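Local coordinates for protein RNA polymerase sigma factor SIGMA-28 (FliA) (Aquifex aeolicus, PDB 1RP3) that probably acts as the flagellar sigma factor of RNA polymerase, directing it to DNA, and is here bound by the anti-sigma factor FlgM in an inactive conformation, at residues 87-92 with 139-144; 30-35 with 79-84; 116-121 with 131-136; 23-28 with 44-49. One frame throughout, in Å; residues are numbered along the deposited sequence.

Overall arrangement
The four contacts show how an all-helical sigma factor is knit together, first within a region and then between regions. Interactions 4 and 2 share helix 7-33, which packs against helices 42-58 and 66-85 in turn; their centres lie 8 Å apart and they touch directly, Tyr83 CD1 standing 3.3 Å from Tyr48 CE2. Interaction 1, centred 12 Å from interaction 2, brings helix 129-158 against this core, with Phe141 CZ 3.5 Å from Leu84 CD1. Interaction 3 sits nearer the start of the same long helix, its centre 17 Å from that of interaction 1 and 29 Å from that of interaction 4. FlgM packs on residues at interactions 1, 2 and 4.

Interaction 1: 87-92 with 139-144; sequences LDFGSR and INFSYI
Phe89 and Phe141 meet as an edge-to-face (T-shaped) pair, with Phe141 as the edge and Phe89 as the face. The centroids lie 5.1 Å apart and the planes make an angle of 60°, so the T is tilted. One atom does most of the work: Phe141 CD2 stands 3.8 Å above the middle of the Phe89 ring, nearly equidistant from its six carbons. Phe141 CB adds a second touch, 4.0 Å from Phe89 CE1. The Phe141 ring reaches this place because its CG is turned anti to the backbone nitrogen (chi1 -157°), whereas Phe89 carries its CG beside its own nitrogen (chi1 -74°) and presents a broad side to the helix. The pairing ties the loop between helices 66-85 and 92-112 to the middle of helix 129-158, joining segments of the sigma-70 region 2 and region 3 families, consistent with the inactive form of the factor. Leu84 and Leu36 also pack on both rings. Were Phe89 replaced by an alanine, Phe141 CD2 would probably lose its aromatic bed and a gap would open between loop and helix. One helical position further on, Ser142 OG lies 2.4 Å from Phe89 O, too short for a bond there to be more than doubtful; the same hydroxyl is also hydrogen-bonded to Lys138 O. The loop is shaped by a type I turn from Asp88 to Ser91, where Ser91 OG donates to Asp88 O over 3.1 Å; Ser91 is also the N-cap of helix 92-112. Beside this turn, the Asp88 carboxylate forms a salt bridge with Lys138.

Interaction 2: 30-35 with 79-84; sequences TNIKKH and AIYDYL
The amide N of Leu84 donates to the carbonyl O of Ile80 over 2.9 Å, a helical bond between residues one turn apart, whose side chains both face Ile32. What they meet there is wholly apolar, for Ile32 is the one residue of 30-35 that touches 79-84, and it does so with each of its branches. Its longer arm is extended (chi2 172°), which carries CD1 to 3.8 Å from Ile80 CG2. The same methyl lies 3.9 Å from Tyr81 CE2, approaching that ring at a slant. The shorter branch, CG2, is turned anti to the backbone nitrogen and comes 4.0 Å from Leu84 CD1. Tyr81 differs from its neighbours: its CB leaves the helix to one flank, yet the long ring carries the phenol back, until OH lies 3.8 Å from Ile32 CG1. Phe86 of the FlgM chain packs on Tyr81 as well, so the anti-sigma factor borders this core directly. Three residues on from Ile32, His35 N is bonded to Ile32 O, and ND1 of its ring is hydrogen-bonded to Lys224 NZ. Ile32 thus packs among Ile80, Tyr81 and Leu84 of the neighbouring helix, and apolar packing of this kind between helices is what makes a helical-bundle core, here that of sigma-70 region 2, where helix 7-33 meets helix 66-85.

Interaction 3: 116-121 with 131-136; sequences PTDEEV and ELFKTL
Leu132 reaches from helix 129-158 into the short helix 118-125 at Asp118 and Val121, two successive helices linked by a tight turn, in keeping with the helix-turn-helix character of sigma-70 region 3. The tight half of the contact is made by Leu132, whose CG is anti to its nitrogen (chi1 175°), which points its methyls across the gap between the helices. CD2 lies 3.5 Å from the backbone O of Asp118 and 3.8 Å from Val121 CG1, the Val121 and Leu132 side chains crossing at about a right angle. Ala122, Leu125 and Ile101 pack round the same leucine. The looser half lies towards solvent, where the partly exposed Phe133 offers its rim to Asp118: CE1 is 3.7 Å from Asp118 CG, near the ring plane, and the carboxylate stands almost upright to the ring at 79°. The charged oxygens look to helix 217-236, OD1 to Ser218 OG and OD2 to Val217 N, and the start of that helix would probably steady the negative charge. Val217 N and Ser218 OG would probably be left without this acceptor, and the rim of Phe133 less well held, if an alanine took the place of Asp118. A capping box starts helix 118-125: Glu120 N donates to Thr117 OG1 over 3.1 Å, while Thr117 N donates to Glu120 OE1, which it meets on the anti side of the carboxylate, 31° out of its plane.

Interaction 4: 23-28 with 44-49; sequences PLVKAI and DLISYG
Val25 points its forked side chain straight at the backbone of Gly49, and round this meeting helices 7-33 and 42-58 pack together in the helical bundle of sigma-70 region 2. The two branches divide the surface between them. CG1, anti to the backbone nitrogen (chi1 179°), settles in the notch between Ile46 and Gly49, 3.8 Å from Ile46 O and likewise 3.8 Å from Gly49 C. CG2 turns the other way along the helix and lies 3.8 Å from Gly49 O. Ile46 closes the flank of the notch: its CB leaves to one side of the line between the helices, and its CG2 methyl comes within 4.1 Å of Val25 CG1. The approach is close because Gly49 carries no side chain, so that the alpha carbons of Val25 and Gly49 are 5.8 Å apart. A third helix shares the core, Ile76 of helix 66-85 lying against Val25. FlgM also takes part, Ala43 of its chain packing on Ile46 and Leu46 of its chain on Lys26. The helix that carries Val25 is kinked at Pro23 and Leu24, whose nitrogens lack a bond to the preceding turn; within the segment Ala27 N is bonded to Pro23 O. At Gly49 the fit is so close that a beta carbon placed there would stand 2.7 Å from Val25 CG1.

Interaction 1: 87-92 with 139-144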
loop_
_atom_site.group_PDB
_atom_site.type_symbol
_atom_site.label_atom_id
_atom_site.label_comp_id
_atom_site.label_asym_id
_atom_site.label_seq_id
_atom_site.Cartn_x
_atom_site.Cartn_y
_atom_site.Cartn_z
ATOM N N LEU A 87 4.043 -2.918 14.267
ATOM C CA LEU A 87 3.012 -2.204 15.017
ATOM C C LEU A 87 1.935 -3.147 15.544
ATOM O O LEU A 87 2.049 -4.369 15.418
ATOM C CB LEU A 87 2.396 -1.089 14.170
ATOM C CG LEU A 87 3.063 0.292 14.152
ATOM C CD1 LEU A 87 4.536 0.206 14.453
ATOM C CD2 LEU A 87 2.826 0.928 12.807
ATOM N N ASP A 88 0.878 -2.574 16.106
ATOM C CA ASP A 88 -0.200 -3.353 16.710
ATOM C C ASP A 88 -1.366 -3.713 15.804
ATOM O O ASP A 88 -2.478 -3.904 16.287
ATOM C CB ASP A 88 -0.743 -2.593 17.918
ATOM C CG ASP A 88 -1.506 -1.332 17.519
ATOM O OD1 ASP A 88 -1.140 -0.686 16.513
ATOM O OD2 ASP A 88 -2.496 -0.992 18.204
ATOM N N PHE A 89 -1.126 -3.833 14.506
ATOM C CA PHE A 89 -2.214 -4.146 13.586
ATOM C C PHE A 89 -2.859 -5.507 13.751
ATOM O O PHE A 89 -4.080 -5.623 13.665
ATOM C CB PHE A 89 -1.795 -3.938 12.137
ATOM C CG PHE A 89 -1.690 -2.498 11.750
ATOM C CD1 PHE A 89 -2.829 -1.717 11.625
ATOM C CD2 PHE A 89 -0.451 -1.914 11.536
ATOM C CE1 PHE A 89 -2.735 -0.375 11.284
ATOM C CE2 PHE A 89 -0.348 -0.575 11.194
ATOM C CZ PHE A 89 -1.491 0.199 11.072
ATOM N N GLY A 90 -2.057 -6.536 13.989
ATOM C CA GLY A 90 -2.629 -7.859 14.157
ATOM C C GLY A 90 -2.984 -8.225 15.593
ATOM O O GLY A 90 -3.264 -9.391 15.876
ATOM N N SER A 91 -3.000 -7.231 16.484
ATOM C CA SER A 91 -3.299 -7.448 17.894
ATOM C C SER A 91 -4.696 -8.013 18.158
ATOM O O SER A 91 -5.598 -7.899 17.326
ATOM C CB SER A 91 -3.095 -6.157 18.692
ATOM O OG SER A 91 -4.183 -5.258 18.529
ATOM N N ARG A 92 -4.853 -8.634 19.326
ATOM C CA ARG A 92 -6.124 -9.230 19.734
ATOM C C ARG A 92 -7.222 -8.179 19.927
ATOM O O ARG A 92 -8.374 -8.417 19.564
ATOM C CB ARG A 92 -5.942 -10.068 21.010
ATOM N N ILE A 139 -8.344 -2.546 11.107
ATOM C CA ILE A 139 -8.864 -3.873 10.818
ATOM C C ILE A 139 -8.497 -4.262 9.393
ATOM O O ILE A 139 -7.864 -5.297 9.159
ATOM C CB ILE A 139 -10.401 -3.932 11.005
ATOM C CG1 ILE A 139 -10.748 -3.896 12.494
ATOM C CG2 ILE A 139 -10.971 -5.188 10.344
ATOM C CD1 ILE A 139 -12.219 -3.625 12.769
ATOM N N ASN A 140 -8.872 -3.402 8.456
ATOM C CA ASN A 140 -8.580 -3.609 7.048
ATOM C C ASN A 140 -7.091 -3.688 6.758
ATOM O O ASN A 140 -6.664 -4.438 5.869
ATOM C CB ASN A 140 -9.222 -2.511 6.205
ATOM C CG ASN A 140 -10.670 -2.792 5.920
ATOM O OD1 ASN A 140 -11.560 -2.053 6.338
ATOM N ND2 ASN A 140 -10.923 -3.900 5.229
ATOM N N PHE A 141 -6.286 -2.940 7.511
ATOM C CA PHE A 141 -4.861 -3.005 7.247
ATOM C C PHE A 141 -4.254 -4.339 7.694
ATOM O O PHE A 141 -3.315 -4.839 7.067
ATOM C CB PHE A 141 -4.088 -1.801 7.779
ATOM C CG PHE A 141 -2.789 -1.594 7.062
ATOM C CD1 PHE A 141 -2.782 -1.205 5.728
ATOM C CD2 PHE A 141 -1.577 -1.884 7.681
ATOM C CE1 PHE A 141 -1.595 -1.116 5.023
ATOM C CE2 PHE A 141 -0.377 -1.797 6.972
ATOM C CZ PHE A 141 -0.388 -1.413 5.646
ATOM N N SER A 142 -4.838 -4.937 8.730
ATOM C CA SER A 142 -4.384 -6.232 9.223
ATOM C C SER A 142 -4.506 -7.265 8.114
ATOM O O SER A 142 -3.645 -8.125 7.975
ATOM C CB SER A 142 -5.241 -6.693 10.404
ATOM O OG SER A 142 -5.143 -5.792 11.487
ATOM N N TYR A 143 -5.581 -7.182 7.335
ATOM C CA TYR A 143 -5.784 -8.112 6.234
ATOM C C TYR A 143 -4.854 -7.792 5.076
ATOM O O TYR A 143 -4.510 -8.666 4.283
ATOM C CB TYR A 143 -7.241 -8.122 5.788
ATOM C CG TYR A 143 -8.164 -8.745 6.818
ATOM C CD1 TYR A 143 -8.141 -10.124 7.068
ATOM C CD2 TYR A 143 -9.031 -7.953 7.576
ATOM C CE1 TYR A 143 -8.961 -10.696 8.044
ATOM C CE2 TYR A 143 -9.853 -8.515 8.555
ATOM C CZ TYR A 143 -9.813 -9.884 8.786
ATOM O OH TYR A 143 -10.632 -10.439 9.748
ATOM N N ILE A 144 -4.439 -6.535 4.981
ATOM C CA ILE A 144 -3.508 -6.139 3.936
ATOM C C ILE A 144 -2.152 -6.725 4.292
ATOM O O ILE A 144 -1.472 -7.285 3.441
ATOM C CB ILE A 144 -3.434 -4.604 3.802
ATOM C CG1 ILE A 144 -4.629 -4.131 2.987
ATOM C CG2 ILE A 144 -2.122 -4.155 3.136
ATOM C CD1 ILE A 144 -4.845 -2.654 3.037
#

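Interaction 2: 30-35 with 79-84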
loop_
_atom_site.group_PDB
_atom_site.type_symbol
_atom_site.label_atom_id
_atom_site.label_comp_id
_atom_site.label_asym_id
_atom_site.label_seq_id
_atom_site.Cartn_x
_atom_site.Cartn_y
_atom_site.Cartn_z
ATOM N N THR A 30 2.501 7.257 -0.262
ATOM C CA THR A 30 1.200 7.877 -0.474
ATOM C C THR A 30 0.154 6.795 -0.803
ATOM O O THR A 30 -0.958 6.809 -0.279
ATOM C CB THR A 30 1.271 8.920 -1.642
ATOM O OG1 THR A 30 2.242 9.923 -1.330
ATOM C CG2 THR A 30 -0.069 9.610 -1.863
ATOM N N ASN A 31 0.518 5.858 -1.671
ATOM C CA ASN A 31 -0.393 4.797 -2.070
ATOM C C ASN A 31 -0.760 3.872 -0.919
ATOM O O ASN A 31 -1.914 3.439 -0.799
ATOM C CB ASN A 31 0.178 4.008 -3.238
ATOM C CG ASN A 31 -0.826 3.058 -3.827
ATOM O OD1 ASN A 31 -0.621 1.849 -3.811
ATOM N ND2 ASN A 31 -1.940 3.594 -4.325
ATOM N N ILE A 32 0.215 3.597 -0.057
ATOM C CA ILE A 32 -0.021 2.750 1.101
ATOM C C ILE A 32 -0.860 3.539 2.105
ATOM O O ILE A 32 -1.753 2.982 2.737
ATOM C CB ILE A 32 1.316 2.262 1.721
ATOM C CG1 ILE A 32 1.992 1.278 0.771
ATOM C CG2 ILE A 32 1.103 1.590 3.053
ATOM C CD1 ILE A 32 3.398 0.895 1.189
ATOM N N LYS A 33 -0.623 4.849 2.186
ATOM C CA LYS A 33 -1.371 5.716 3.101
ATOM C C LYS A 33 -2.880 5.674 2.864
ATOM O O LYS A 33 -3.664 5.914 3.777
ATOM C CB LYS A 33 -0.878 7.163 3.016
ATOM C CG LYS A 33 0.179 7.519 4.043
ATOM C CD LYS A 33 -0.409 7.645 5.437
ATOM C CE LYS A 33 -1.321 8.859 5.557
ATOM N NZ LYS A 33 -2.006 8.933 6.890
ATOM N N LYS A 34 -3.292 5.351 1.647
ATOM C CA LYS A 34 -4.721 5.285 1.343
ATOM C C LYS A 34 -5.444 4.157 2.084
ATOM O O LYS A 34 -6.673 4.157 2.186
ATOM C CB LYS A 34 -4.944 5.121 -0.155
ATOM C CG LYS A 34 -4.516 6.305 -0.996
ATOM C CD LYS A 34 -4.684 5.966 -2.476
ATOM C CE LYS A 34 -4.463 7.176 -3.364
ATOM N NZ LYS A 34 -4.726 6.839 -4.783
ATOM N N HIS A 35 -4.676 3.216 2.625
ATOM C CA HIS A 35 -5.236 2.075 3.339
ATOM C C HIS A 35 -4.926 2.109 4.827
ATOM O O HIS A 35 -5.208 1.156 5.546
ATOM C CB HIS A 35 -4.653 0.782 2.776
ATOM C CG HIS A 35 -4.774 0.663 1.286
ATOM N ND1 HIS A 35 -5.684 -0.180 0.693
ATOM C CD2 HIS A 35 -4.089 1.257 0.293
ATOM C CE1 HIS A 35 -5.549 -0.098 -0.621
ATOM N NE2 HIS A 35 -4.597 0.762 -0.896
ATOM N N ALA A 79 10.509 -2.515 3.287
ATOM C CA ALA A 79 10.922 -1.789 4.487
ATOM C C ALA A 79 9.745 -1.104 5.162
ATOM O O ALA A 79 9.698 -1.006 6.382
ATOM C CB ALA A 79 12.012 -0.762 4.158
ATOM N N ILE A 80 8.787 -0.641 4.370
ATOM C CA ILE A 80 7.630 0.046 4.923
ATOM C C ILE A 80 6.712 -0.960 5.614
ATOM O O ILE A 80 6.244 -0.710 6.722
ATOM C CB ILE A 80 6.903 0.879 3.825
ATOM C CG1 ILE A 80 7.791 2.048 3.401
ATOM C CG2 ILE A 80 5.564 1.391 4.301
ATOM C CD1 ILE A 80 7.228 2.872 2.250
ATOM N N TYR A 81 6.464 -2.103 4.973
ATOM C CA TYR A 81 5.623 -3.138 5.578
ATOM C C TYR A 81 6.327 -3.753 6.787
ATOM O O TYR A 81 5.669 -4.169 7.748
ATOM C CB TYR A 81 5.229 -4.205 4.548
ATOM C CG TYR A 81 4.134 -3.740 3.613
ATOM C CD1 TYR A 81 2.829 -3.571 4.073
ATOM C CD2 TYR A 81 4.409 -3.429 2.291
ATOM C CE1 TYR A 81 1.825 -3.102 3.237
ATOM C CE2 TYR A 81 3.420 -2.960 1.448
ATOM C CZ TYR A 81 2.128 -2.801 1.928
ATOM O OH TYR A 81 1.135 -2.367 1.088
ATOM N N ASP A 82 7.660 -3.776 6.757
ATOM C CA ASP A 82 8.439 -4.300 7.880
ATOM C C ASP A 82 8.133 -3.467 9.108
ATOM O O ASP A 82 7.997 -4.002 10.213
ATOM C CB ASP A 82 9.952 -4.206 7.630
ATOM C CG ASP A 82 10.504 -5.387 6.832
ATOM O OD1 ASP A 82 9.822 -6.432 6.736
ATOM O OD2 ASP A 82 11.632 -5.258 6.293
ATOM N N TYR A 83 8.073 -2.151 8.914
ATOM C CA TYR A 83 7.795 -1.246 10.010
ATOM C C TYR A 83 6.323 -1.311 10.433
ATOM O O TYR A 83 6.024 -1.349 11.624
ATOM C CB TYR A 83 8.192 0.190 9.648
ATOM C CG TYR A 83 7.476 1.245 10.463
ATOM C CD1 TYR A 83 7.764 1.422 11.815
ATOM C CD2 TYR A 83 6.499 2.054 9.888
ATOM C CE1 TYR A 83 7.103 2.379 12.575
ATOM C CE2 TYR A 83 5.834 3.009 10.639
ATOM C CZ TYR A 83 6.138 3.168 11.983
ATOM O OH TYR A 83 5.460 4.103 12.740
ATOM N N LEU A 84 5.414 -1.315 9.467
ATOM C CA LEU A 84 3.998 -1.365 9.797
ATOM C C LEU A 84 3.626 -2.657 10.518
ATOM O O LEU A 84 2.778 -2.656 11.405
ATOM C CB LEU A 84 3.148 -1.168 8.542
ATOM C CG LEU A 84 3.223 0.233 7.934
ATOM C CD1 LEU A 84 2.629 0.231 6.538
ATOM C CD2 LEU A 84 2.509 1.219 8.841
#

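Interaction 3: 116-121 with 131-136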
loop_
_atom_site.group_PDB
_atom_site.type_symbol
_atom_site.label_atom_id
_atom_site.label_comp_id
_atom_site.label_asym_id
_atom_site.label_seq_id
_atom_site.Cartn_x
_atom_site.Cartn_y
_atom_site.Cartn_z
ATOM N N PRO A 116 -27.063 0.230 7.934
ATOM C CA PRO A 116 -26.864 1.362 8.854
ATOM C C PRO A 116 -25.912 2.409 8.279
ATOM O O PRO A 116 -25.140 2.119 7.369
ATOM C CB PRO A 116 -26.203 0.706 10.070
ATOM C CG PRO A 116 -26.554 -0.737 9.955
ATOM C CD PRO A 116 -26.476 -1.001 8.487
ATOM N N THR A 117 -25.965 3.625 8.806
ATOM C CA THR A 117 -25.050 4.669 8.354
ATOM C C THR A 117 -23.850 4.573 9.287
ATOM O O THR A 117 -23.927 3.904 10.316
ATOM C CB THR A 117 -25.660 6.095 8.482
ATOM O OG1 THR A 117 -25.892 6.411 9.857
ATOM C CG2 THR A 117 -26.960 6.193 7.737
ATOM N N ASP A 118 -22.754 5.247 8.956
ATOM C CA ASP A 118 -21.578 5.218 9.822
ATOM C C ASP A 118 -21.867 5.927 11.149
ATOM O O ASP A 118 -21.374 5.521 12.211
ATOM C CB ASP A 118 -20.378 5.859 9.117
ATOM C CG ASP A 118 -20.002 5.133 7.825
ATOM O OD1 ASP A 118 -19.846 3.888 7.849
ATOM O OD2 ASP A 118 -19.879 5.806 6.775
ATOM N N GLU A 119 -22.695 6.966 11.084
ATOM C CA GLU A 119 -23.061 7.724 12.274
ATOM C C GLU A 119 -23.856 6.830 13.215
ATOM O O GLU A 119 -23.697 6.912 14.440
ATOM C CB GLU A 119 -23.898 8.955 11.907
ATOM C CG GLU A 119 -23.939 9.292 10.415
ATOM C CD GLU A 119 -22.672 9.936 9.910
ATOM O OE1 GLU A 119 -22.104 10.798 10.613
ATOM O OE2 GLU A 119 -22.246 9.598 8.794
ATOM N N GLU A 120 -24.678 5.953 12.639
ATOM C CA GLU A 120 -25.496 5.034 13.431
ATOM C C GLU A 120 -24.675 3.891 14.027
ATOM O O GLU A 120 -24.970 3.411 15.127
ATOM C CB GLU A 120 -26.674 4.488 12.604
ATOM C CG GLU A 120 -27.779 5.529 12.315
ATOM C CD GLU A 120 -28.848 5.054 11.320
ATOM O OE1 GLU A 120 -28.567 4.143 10.502
ATOM O OE2 GLU A 120 -29.974 5.617 11.339
ATOM N N VAL A 121 -23.642 3.463 13.303
ATOM C CA VAL A 121 -22.772 2.385 13.758
ATOM C C VAL A 121 -21.952 2.886 14.940
ATOM O O VAL A 121 -21.850 2.222 15.966
ATOM C CB VAL A 121 -21.814 1.901 12.623
ATOM C CG1 VAL A 121 -20.769 0.944 13.183
ATOM C CG2 VAL A 121 -22.606 1.221 11.501
ATOM N N GLU A 131 -13.404 7.810 15.365
ATOM C CA GLU A 131 -12.895 6.644 16.090
ATOM C C GLU A 131 -13.206 5.372 15.321
ATOM O O GLU A 131 -12.382 4.459 15.257
ATOM C CB GLU A 131 -13.521 6.560 17.483
ATOM C CG GLU A 131 -13.017 5.406 18.357
ATOM C CD GLU A 131 -11.523 5.482 18.640
ATOM O OE1 GLU A 131 -11.003 6.605 18.837
ATOM O OE2 GLU A 131 -10.864 4.416 18.664
ATOM N N LEU A 132 -14.397 5.332 14.732
ATOM C CA LEU A 132 -14.846 4.192 13.941
ATOM C C LEU A 132 -13.997 4.054 12.679
ATOM O O LEU A 132 -13.488 2.975 12.382
ATOM C CB LEU A 132 -16.319 4.360 13.557
ATOM C CG LEU A 132 -16.935 3.307 12.631
ATOM C CD1 LEU A 132 -16.900 1.934 13.291
ATOM C CD2 LEU A 132 -18.357 3.703 12.265
ATOM N N PHE A 133 -13.843 5.151 11.945
ATOM C CA PHE A 133 -13.058 5.142 10.717
ATOM C C PHE A 133 -11.628 4.667 10.964
ATOM O O PHE A 133 -11.055 3.960 10.132
ATOM C CB PHE A 133 -13.063 6.527 10.063
ATOM C CG PHE A 133 -14.405 6.938 9.517
ATOM C CD1 PHE A 133 -15.327 5.976 9.101
ATOM C CD2 PHE A 133 -14.747 8.282 9.420
ATOM C CE1 PHE A 133 -16.570 6.345 8.594
ATOM C CE2 PHE A 133 -15.987 8.665 8.916
ATOM C CZ PHE A 133 -16.901 7.695 8.500
ATOM N N LYS A 134 -11.070 5.028 12.117
ATOM C CA LYS A 134 -9.724 4.601 12.470
ATOM C C LYS A 134 -9.728 3.085 12.650
ATOM O O LYS A 134 -8.934 2.373 12.029
ATOM C CB LYS A 134 -9.263 5.280 13.767
ATOM N N THR A 135 -10.662 2.607 13.469
ATOM C CA THR A 135 -10.786 1.183 13.760
ATOM C C THR A 135 -10.969 0.316 12.514
ATOM O O THR A 135 -10.309 -0.718 12.376
ATOM C CB THR A 135 -11.894 0.925 14.792
ATOM O OG1 THR A 135 -11.622 1.716 15.951
ATOM C CG2 THR A 135 -11.912 -0.547 15.204
ATOM N N LEU A 136 -11.843 0.755 11.608
ATOM C CA LEU A 136 -12.075 0.051 10.350
ATOM C C LEU A 136 -10.791 0.045 9.500
ATOM O O LEU A 136 -10.532 -0.911 8.775
ATOM C CB LEU A 136 -13.218 0.710 9.571
ATOM C CG LEU A 136 -14.613 0.551 10.191
ATOM C CD1 LEU A 136 -15.621 1.381 9.437
ATOM C CD2 LEU A 136 -15.028 -0.907 10.189
#

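Interaction 4: 23-28 with 44-49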
loop_
_atom_site.group_PDB
_atom_site.type_symbol
_atom_site.label_atom_id
_atom_site.label_comp_id
_atom_site.label_asym_id
_atom_site.label_seq_id
_atom_site.Cartn_x
_atom_site.Cartn_y
_atom_site.Cartn_z
ATOM N N PRO A 23 11.401 10.157 -5.362
ATOM C CA PRO A 23 9.999 10.360 -5.759
ATOM C C PRO A 23 9.227 9.051 -5.698
ATOM O O PRO A 23 8.025 9.041 -5.427
ATOM C CB PRO A 23 10.116 10.840 -7.206
ATOM C CG PRO A 23 11.404 11.570 -7.198
ATOM C CD PRO A 23 12.308 10.662 -6.408
ATOM N N LEU A 24 9.930 7.950 -5.957
ATOM C CA LEU A 24 9.332 6.626 -5.907
ATOM C C LEU A 24 8.919 6.289 -4.464
ATOM O O LEU A 24 7.827 5.768 -4.237
ATOM C CB LEU A 24 10.290 5.577 -6.477
ATOM C CG LEU A 24 9.739 4.153 -6.531
ATOM C CD1 LEU A 24 8.393 4.113 -7.265
ATOM C CD2 LEU A 24 10.750 3.247 -7.206
ATOM N N VAL A 25 9.760 6.626 -3.489
ATOM C CA VAL A 25 9.415 6.372 -2.096
ATOM C C VAL A 25 8.157 7.163 -1.695
ATOM O O VAL A 25 7.314 6.675 -0.933
ATOM C CB VAL A 25 10.554 6.775 -1.146
ATOM C CG1 VAL A 25 10.135 6.525 0.297
ATOM C CG2 VAL A 25 11.841 6.004 -1.476
ATOM N N LYS A 26 8.034 8.380 -2.221
ATOM C CA LYS A 26 6.903 9.249 -1.921
ATOM C C LYS A 26 5.651 8.597 -2.483
ATOM O O LYS A 26 4.664 8.411 -1.773
ATOM C CB LYS A 26 7.108 10.613 -2.591
ATOM C CG LYS A 26 6.434 11.816 -1.943
ATOM C CD LYS A 26 5.018 11.562 -1.518
ATOM C CE LYS A 26 4.180 12.831 -1.549
ATOM N NZ LYS A 26 3.856 13.278 -2.949
ATOM N N ALA A 27 5.714 8.221 -3.757
ATOM C CA ALA A 27 4.588 7.604 -4.439
ATOM C C ALA A 27 4.070 6.348 -3.735
ATOM O O ALA A 27 2.864 6.182 -3.535
ATOM C CB ALA A 27 4.973 7.302 -5.845
ATOM N N ILE A 28 5.004 5.521 -3.274
ATOM C CA ILE A 28 4.680 4.278 -2.590
ATOM C C ILE A 28 4.066 4.543 -1.219
ATOM O O ILE A 28 3.081 3.912 -0.849
ATOM C CB ILE A 28 5.939 3.356 -2.495
ATOM C CG1 ILE A 28 6.309 2.885 -3.906
ATOM C CG2 ILE A 28 5.666 2.151 -1.602
ATOM C CD1 ILE A 28 7.693 2.244 -4.028
ATOM N N ASP A 44 6.808 8.907 8.543
ATOM C CA ASP A 44 7.374 7.683 9.117
ATOM C C ASP A 44 7.569 6.655 8.001
ATOM O O ASP A 44 8.651 6.052 7.871
ATOM C CB ASP A 44 6.471 7.105 10.212
ATOM C CG ASP A 44 6.599 7.848 11.531
ATOM O OD1 ASP A 44 7.686 8.419 11.811
ATOM O OD2 ASP A 44 5.612 7.850 12.300
ATOM N N LEU A 45 6.537 6.522 7.165
ATOM C CA LEU A 45 6.550 5.604 6.035
ATOM C C LEU A 45 7.710 5.966 5.126
ATOM O O LEU A 45 8.512 5.115 4.768
ATOM C CB LEU A 45 5.239 5.706 5.248
ATOM C CG LEU A 45 3.970 4.973 5.698
ATOM C CD1 LEU A 45 4.029 4.547 7.116
ATOM C CD2 LEU A 45 2.800 5.877 5.489
ATOM N N ILE A 46 7.799 7.239 4.759
ATOM C CA ILE A 46 8.872 7.703 3.895
ATOM C C ILE A 46 10.223 7.441 4.542
ATOM O O ILE A 46 11.154 6.987 3.877
ATOM C CB ILE A 46 8.731 9.202 3.576
ATOM C CG1 ILE A 46 7.465 9.437 2.757
ATOM C CG2 ILE A 46 9.961 9.719 2.790
ATOM C CD1 ILE A 46 7.224 10.907 2.442
ATOM N N SER A 47 10.313 7.697 5.844
ATOM C CA SER A 47 11.562 7.482 6.571
ATOM C C SER A 47 12.066 6.070 6.388
ATOM O O SER A 47 13.173 5.875 5.910
ATOM C CB SER A 47 11.395 7.798 8.046
ATOM O OG SER A 47 11.282 9.186 8.206
ATOM N N TYR A 48 11.228 5.089 6.716
ATOM C CA TYR A 48 11.600 3.689 6.568
ATOM C C TYR A 48 11.804 3.344 5.101
ATOM O O TYR A 48 12.720 2.613 4.755
ATOM C CB TYR A 48 10.552 2.784 7.219
ATOM C CG TYR A 48 10.656 2.787 8.732
ATOM C CD1 TYR A 48 11.562 1.948 9.383
ATOM C CD2 TYR A 48 9.882 3.656 9.513
ATOM C CE1 TYR A 48 11.700 1.974 10.771
ATOM C CE2 TYR A 48 10.016 3.696 10.903
ATOM C CZ TYR A 48 10.920 2.852 11.524
ATOM O OH TYR A 48 11.028 2.852 12.899
ATOM N N GLY A 49 11.004 3.960 4.243
ATOM C CA GLY A 49 11.097 3.731 2.816
ATOM C C GLY A 49 12.433 4.170 2.247
ATOM O O GLY A 49 12.922 3.562 1.296
#